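Local coordinates for probable amidase (Thermus thermophilus, PDB 2DC0), which is a probable amidase whose subunits, two to the assembly, fold as helices packed around a central mixed beta sheet, at residues 74-79 / 99-104; 66-71 / 159-164. One frame throughout, in Å; residues are numbered along the deposited sequence.

Contact 1. Residues 74-79 / 99-104; sequences DLFPVK and RAVRRL
The carbonyl oxygen of P77 is approached by V101 with all three of its side-chain carbons, CG2 nearest at 3.6 Å, and P77 is also joined by a backbone hydrogen bond to A98, the residue just before helix 99-106. The contact belongs to a beta-alpha-beta crossover: the chain leaves strand 69-73 through 74-79, and helix 99-106 then leads to the neighbouring parallel strand 110-115. No hydrogen bond joins the two segments themselves, and apolar packing does the rest.

V101 is a wedge. A chi1 of 169° puts its CG1 opposite the backbone N and spreads the two methyls, so that CG2 rests 3.8 Å from CB of F76 while CG1 meets CG2 of V78 at 3.9 Å. The two valine side chains cross at about a right angle, short branched groups fitting between the loop and the helix; both also lie on V72 of the sheet. At F76, CG stands anti to the carbonyl carbon (chi1 -74°), which sets the ring beside the helix. A100 suits that place because a single methyl is enough to bridge helix and ring; CB comes obliquely, 4.2 Å from CE1. L164 and T166 of strand 163-166 also touch the phenyl group.

Toward the outer end of the contact, K79 NZ and R102 NH2 stand 5.8 Å apart as like charges; E97, salt-bridged to R102 NH2, probably offsets them. Back at the aromatic ring, one face is occupied from within its own segment: CD1 of L75 sits 3.5 Å above the plane, over the ring centre.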
loop_
_atom_site.group_PDB
_atom_site.type_symbol
_atom_site.label_atom_id
_atom_site.label_comp_id
_atom_site.label_asym_id
_atom_site.label_seq_id
_atom_site.Cartn_x
_atom_site.Cartn_y
_atom_site.Cartn_z
ATOM N N ASP A 74 -24.339 13.648 -4.623
ATOM C CA ASP A 74 -24.173 15.086 -4.406
ATOM C C ASP A 74 -22.889 15.644 -3.791
ATOM O O ASP A 74 -22.939 16.630 -3.056
ATOM C CB ASP A 74 -25.380 15.660 -3.643
ATOM C CG ASP A 74 -25.567 17.152 -3.893
ATOM O OD1 ASP A 74 -25.251 17.602 -5.017
ATOM O OD2 ASP A 74 -26.044 17.874 -2.988
ATOM N N LEU A 75 -21.748 15.031 -4.091
ATOM C CA LEU A 75 -20.466 15.551 -3.619
ATOM C C LEU A 75 -19.609 15.837 -4.847
ATOM O O LEU A 75 -18.519 16.401 -4.742
ATOM C CB LEU A 75 -19.760 14.565 -2.676
ATOM C CG LEU A 75 -19.453 13.124 -3.105
ATOM C CD1 LEU A 75 -18.328 13.083 -4.127
ATOM C CD2 LEU A 75 -19.053 12.340 -1.854
ATOM N N PHE A 76 -20.122 15.433 -6.010
ATOM C CA PHE A 76 -19.470 15.643 -7.302
ATOM C C PHE A 76 -20.148 16.844 -7.977
ATOM O O PHE A 76 -21.354 16.823 -8.234
ATOM C CB PHE A 76 -19.669 14.436 -8.232
ATOM C CG PHE A 76 -18.846 13.225 -7.882
ATOM C CD1 PHE A 76 -17.475 13.197 -8.129
ATOM C CD2 PHE A 76 -19.456 12.087 -7.356
ATOM C CE1 PHE A 76 -16.723 12.044 -7.860
ATOM C CE2 PHE A 76 -18.717 10.932 -7.085
ATOM C CZ PHE A 76 -17.348 10.909 -7.336
ATOM N N PRO A 77 -19.392 17.911 -8.259
ATOM C CA PRO A 77 -20.034 19.055 -8.912
ATOM C C PRO A 77 -20.496 18.682 -10.324
ATOM O O PRO A 77 -19.806 17.964 -11.047
ATOM C CB PRO A 77 -18.927 20.104 -8.920
ATOM C CG PRO A 77 -18.195 19.797 -7.642
ATOM C CD PRO A 77 -18.082 18.293 -7.705
ATOM N N VAL A 78 -21.679 19.151 -10.698
ATOM C CA VAL A 78 -22.224 18.885 -12.025
ATOM C C VAL A 78 -22.679 20.231 -12.579
ATOM O O VAL A 78 -23.305 21.017 -11.870
ATOM C CB VAL A 78 -23.436 17.912 -11.956
ATOM C CG1 VAL A 78 -24.100 17.798 -13.318
ATOM C CG2 VAL A 78 -22.979 16.539 -11.483
ATOM N N LYS A 79 -22.356 20.503 -13.839
ATOM C CA LYS A 79 -22.740 21.768 -14.454
ATOM C C LYS A 79 -24.243 22.002 -14.376
ATOM O O LYS A 79 -25.038 21.105 -14.672
ATOM C CB LYS A 79 -22.312 21.809 -15.922
ATOM C CG LYS A 79 -20.814 21.788 -16.155
ATOM C CD LYS A 79 -20.506 21.998 -17.630
ATOM C CE LYS A 79 -19.011 22.143 -17.867
ATOM N NZ LYS A 79 -18.700 22.451 -19.294
ATOM N N ARG A 99 -13.990 15.997 -12.289
ATOM C CA ARG A 99 -13.349 15.311 -13.403
ATOM C C ARG A 99 -14.101 14.053 -13.817
ATOM O O ARG A 99 -14.268 13.788 -15.009
ATOM C CB ARG A 99 -11.911 14.933 -13.046
ATOM C CG ARG A 99 -11.144 14.344 -14.214
ATOM C CD ARG A 99 -10.829 15.418 -15.243
ATOM N NE ARG A 99 -10.136 14.885 -16.415
ATOM C CZ ARG A 99 -10.733 14.247 -17.419
ATOM N NH1 ARG A 99 -12.044 14.057 -17.406
ATOM N NH2 ARG A 99 -10.019 13.799 -18.443
ATOM N N ALA A 100 -14.547 13.273 -12.839
ATOM C CA ALA A 100 -15.268 12.039 -13.141
ATOM C C ALA A 100 -16.580 12.315 -13.869
ATOM O O ALA A 100 -17.011 11.522 -14.708
ATOM C CB ALA A 100 -15.530 11.253 -11.856
ATOM N N VAL A 101 -17.219 13.431 -13.531
ATOM C CA VAL A 101 -18.477 13.830 -14.161
ATOM C C VAL A 101 -18.207 14.220 -15.616
ATOM O O VAL A 101 -18.977 13.885 -16.517
ATOM C CB VAL A 101 -19.117 15.018 -13.390
ATOM C CG1 VAL A 101 -20.281 15.613 -14.180
ATOM C CG2 VAL A 101 -19.619 14.528 -12.028
ATOM N N ARG A 102 -17.100 14.921 -15.840
ATOM C CA ARG A 102 -16.718 15.330 -17.185
ATOM C C ARG A 102 -16.526 14.087 -18.052
ATOM O O ARG A 102 -16.833 14.101 -19.244
ATOM C CB ARG A 102 -15.423 16.148 -17.141
ATOM C CG ARG A 102 -14.899 16.553 -18.508
ATOM C CD ARG A 102 -13.719 17.515 -18.398
ATOM N NE ARG A 102 -14.108 18.784 -17.788
ATOM C CZ ARG A 102 -14.057 19.047 -16.483
ATOM N NH1 ARG A 102 -13.623 18.129 -15.629
ATOM N NH2 ARG A 102 -14.446 20.235 -16.028
ATOM N N ARG A 103 -16.016 13.015 -17.452
ATOM C CA ARG A 103 -15.812 11.766 -18.179
ATOM C C ARG A 103 -17.162 11.256 -18.670
ATOM O O ARG A 103 -17.298 10.838 -19.816
ATOM C CB ARG A 103 -15.172 10.710 -17.272
ATOM C CG ARG A 103 -13.669 10.869 -17.058
ATOM C CD ARG A 103 -12.900 10.492 -18.313
ATOM N NE ARG A 103 -11.452 10.629 -18.153
ATOM C CZ ARG A 103 -10.573 10.372 -19.117
ATOM N NH1 ARG A 103 -10.995 9.964 -20.307
ATOM N NH2 ARG A 103 -9.274 10.528 -18.900
ATOM N N LEU A 104 -18.161 11.302 -17.795
ATOM C CA LEU A 104 -19.493 10.835 -18.145
ATOM C C LEU A 104 -20.154 11.759 -19.161
ATOM O O LEU A 104 -20.706 11.300 -20.161
ATOM C CB LEU A 104 -20.370 10.737 -16.894
ATOM C CG LEU A 104 -19.950 9.736 -15.808
ATOM C CD1 LEU A 104 -20.876 9.888 -14.617
ATOM C CD2 LEU A 104 -19.997 8.307 -16.341
#

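Contact 2. Residues 66-71 / 159-164; sequences HGLPLT and IGLASL
T71 and S163 form a parallel beta bridge in which the backbone of T71 reaches to both sides of S163, its N donating to A162 O (3.2 Å) and its O accepting from L164 N (3.2 Å). Two residues earlier, P69 O receives L161 N at 2.9 Å in a nearly straight bond, N-H...O 172°. Strands 69-73 and 163-166 are thus adjacent members of the large mixed sheet of the amidase fold. The intervening L70 turns its backbone bonds the other way, to L110 and F112 of strand 110-115, and P69, which has no N-H, joins this pairing through its oxygen alone. At G160 (phi 98°) a side-chain carbon would be forced against the carbonyl oxygen of I159 and would crowd CG2 of T71, so glycine suits the place.

On the leucine-rich side, CD1 of L161 meets both CD of P69 and CD2 of L68, the latter at 4.0 Å. The two leucines cross at about a right angle, and helix 3-11 packs on both. The small A162 places CB against CG of L70.

T71 and S163 pair their hydroxyls on one face of the sheet, OG1 to OG 2.8 Å, and S163 OG is also hydrogen-bonded to S151 OG. A chi1 of 58° sets T71 OG1 between its backbone N and carbonyl carbon, while CG2 is directed to I159 O. A water 2.7 Å from OG1 bridges this hydroxyl to the carbonyl oxygens of I159 (2.8 Å) and A162 (2.9 Å), donating to both. A162 O therefore takes two donors, T71 N and the water, whereas A162 N is buried with no partner in the model.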
loop_
_atom_site.group_PDB
_atom_site.type_symbol
_atom_site.label_atom_id
_atom_site.label_comp_id
_atom_site.label_asym_id
_atom_site.label_seq_id
_atom_site.Cartn_x
_atom_site.Cartn_y
_atom_site.Cartn_z
ATOM N N HIS A 66 -24.027 8.191 -24.922
ATOM C CA HIS A 66 -24.952 9.125 -25.564
ATOM C C HIS A 66 -26.441 8.873 -25.300
ATOM O O HIS A 66 -26.985 7.838 -25.673
ATOM C CB HIS A 66 -24.703 9.145 -27.078
ATOM C CG HIS A 66 -25.466 10.211 -27.804
ATOM N ND1 HIS A 66 -26.841 10.201 -27.909
ATOM C CD2 HIS A 66 -25.047 11.324 -28.452
ATOM C CE1 HIS A 66 -27.236 11.262 -28.590
ATOM N NE2 HIS A 66 -26.167 11.960 -28.930
ATOM N N GLY A 67 -27.086 9.835 -24.649
ATOM C CA GLY A 67 -28.507 9.728 -24.372
ATOM C C GLY A 67 -28.945 8.878 -23.194
ATOM O O GLY A 67 -30.144 8.754 -22.944
ATOM N N LEU A 68 -27.997 8.290 -22.468
ATOM C CA LEU A 68 -28.340 7.451 -21.318
ATOM C C LEU A 68 -28.454 8.279 -20.036
ATOM O O LEU A 68 -27.516 8.979 -19.653
ATOM C CB LEU A 68 -27.290 6.347 -21.139
ATOM C CG LEU A 68 -27.096 5.430 -22.356
ATOM C CD1 LEU A 68 -25.978 4.435 -22.100
ATOM C CD2 LEU A 68 -28.398 4.715 -22.661
ATOM N N PRO A 69 -29.611 8.201 -19.356
ATOM C CA PRO A 69 -29.868 8.936 -18.114
ATOM C C PRO A 69 -29.156 8.321 -16.913
ATOM O O PRO A 69 -29.335 7.138 -16.617
ATOM C CB PRO A 69 -31.387 8.870 -17.993
ATOM C CG PRO A 69 -31.681 7.499 -18.509
ATOM C CD PRO A 69 -30.786 7.389 -19.734
ATOM N N LEU A 70 -28.342 9.133 -16.240
ATOM C CA LEU A 70 -27.587 8.709 -15.060
ATOM C C LEU A 70 -27.715 9.767 -13.974
ATOM O O LEU A 70 -28.013 10.922 -14.269
ATOM C CB LEU A 70 -26.092 8.549 -15.383
ATOM C CG LEU A 70 -25.565 7.310 -16.116
ATOM C CD1 LEU A 70 -26.222 7.183 -17.473
ATOM C CD2 LEU A 70 -24.050 7.433 -16.271
ATOM N N THR A 71 -27.487 9.372 -12.724
ATOM C CA THR A 71 -27.539 10.303 -11.600
ATOM C C THR A 71 -26.134 10.385 -10.998
ATOM O O THR A 71 -25.287 9.529 -11.274
ATOM C CB THR A 71 -28.546 9.835 -10.520
ATOM O OG1 THR A 71 -28.182 8.529 -10.063
ATOM C CG2 THR A 71 -29.965 9.784 -11.091
ATOM N N ILE A 159 -34.544 4.881 -11.377
ATOM C CA ILE A 159 -34.481 6.337 -11.488
ATOM C C ILE A 159 -33.100 6.599 -12.079
ATOM O O ILE A 159 -32.147 6.946 -11.372
ATOM C CB ILE A 159 -34.615 7.009 -10.105
ATOM C CG1 ILE A 159 -35.919 6.553 -9.435
ATOM C CG2 ILE A 159 -34.612 8.523 -10.259
ATOM C CD1 ILE A 159 -36.011 6.848 -7.939
ATOM N N GLY A 160 -33.001 6.421 -13.393
ATOM C CA GLY A 160 -31.720 6.568 -14.060
ATOM C C GLY A 160 -31.221 5.142 -14.190
ATOM O O GLY A 160 -31.627 4.283 -13.402
ATOM N N LEU A 161 -30.347 4.881 -15.158
ATOM C CA LEU A 161 -29.832 3.530 -15.406
ATOM C C LEU A 161 -28.590 3.157 -14.588
ATOM O O LEU A 161 -28.243 1.983 -14.477
ATOM C CB LEU A 161 -29.521 3.368 -16.898
ATOM C CG LEU A 161 -30.697 3.527 -17.869
ATOM C CD1 LEU A 161 -30.197 3.520 -19.324
ATOM C CD2 LEU A 161 -31.671 2.389 -17.641
ATOM N N ALA A 162 -27.928 4.154 -14.021
ATOM C CA ALA A 162 -26.734 3.924 -13.224
ATOM C C ALA A 162 -26.435 5.184 -12.441
ATOM O O ALA A 162 -27.068 6.215 -12.656
ATOM C CB ALA A 162 -25.548 3.571 -14.124
ATOM N N SER A 163 -25.464 5.110 -11.541
ATOM C CA SER A 163 -25.117 6.273 -10.751
ATOM C C SER A 163 -23.646 6.278 -10.373
ATOM O O SER A 163 -22.974 5.240 -10.404
ATOM C CB SER A 163 -25.982 6.324 -9.493
ATOM O OG SER A 163 -25.819 7.562 -8.827
ATOM N N LEU A 164 -23.147 7.463 -10.036
ATOM C CA LEU A 164 -21.753 7.631 -9.632
ATOM C C LEU A 164 -21.711 8.007 -8.153
ATOM O O LEU A 164 -22.364 8.954 -7.734
ATOM C CB LEU A 164 -21.090 8.740 -10.457
ATOM C CG LEU A 164 -19.684 9.168 -10.020
ATOM C CD1 LEU A 164 -18.711 8.017 -10.193
ATOM C CD2 LEU A 164 -19.238 10.374 -10.850
HETATM O O HOH W 1 -29.445 6.406 -11.068
#

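Overall arrangement
Along the chain the order is 66-71, 74-79, 99-104, 159-164, so both halves of contact 1 fall between those of contact 2. Strand 69-73 runs straight into the loop of contact 1, and the centres of the two contacts lie about 13 Å apart on the same side of the chain's centre. Contact 2 joins neighbouring strands within the large mixed sheet; contact 1 lays the loop and helix 99-106 against that sheet. They meet through L164, whose CG is 3.6 Å from CE2 of F76, and through L104, whose CD2 is 4.1 Å from CD2 of L70. Through these side chains the helix packing of contact 1 continues onto strands paired in contact 2.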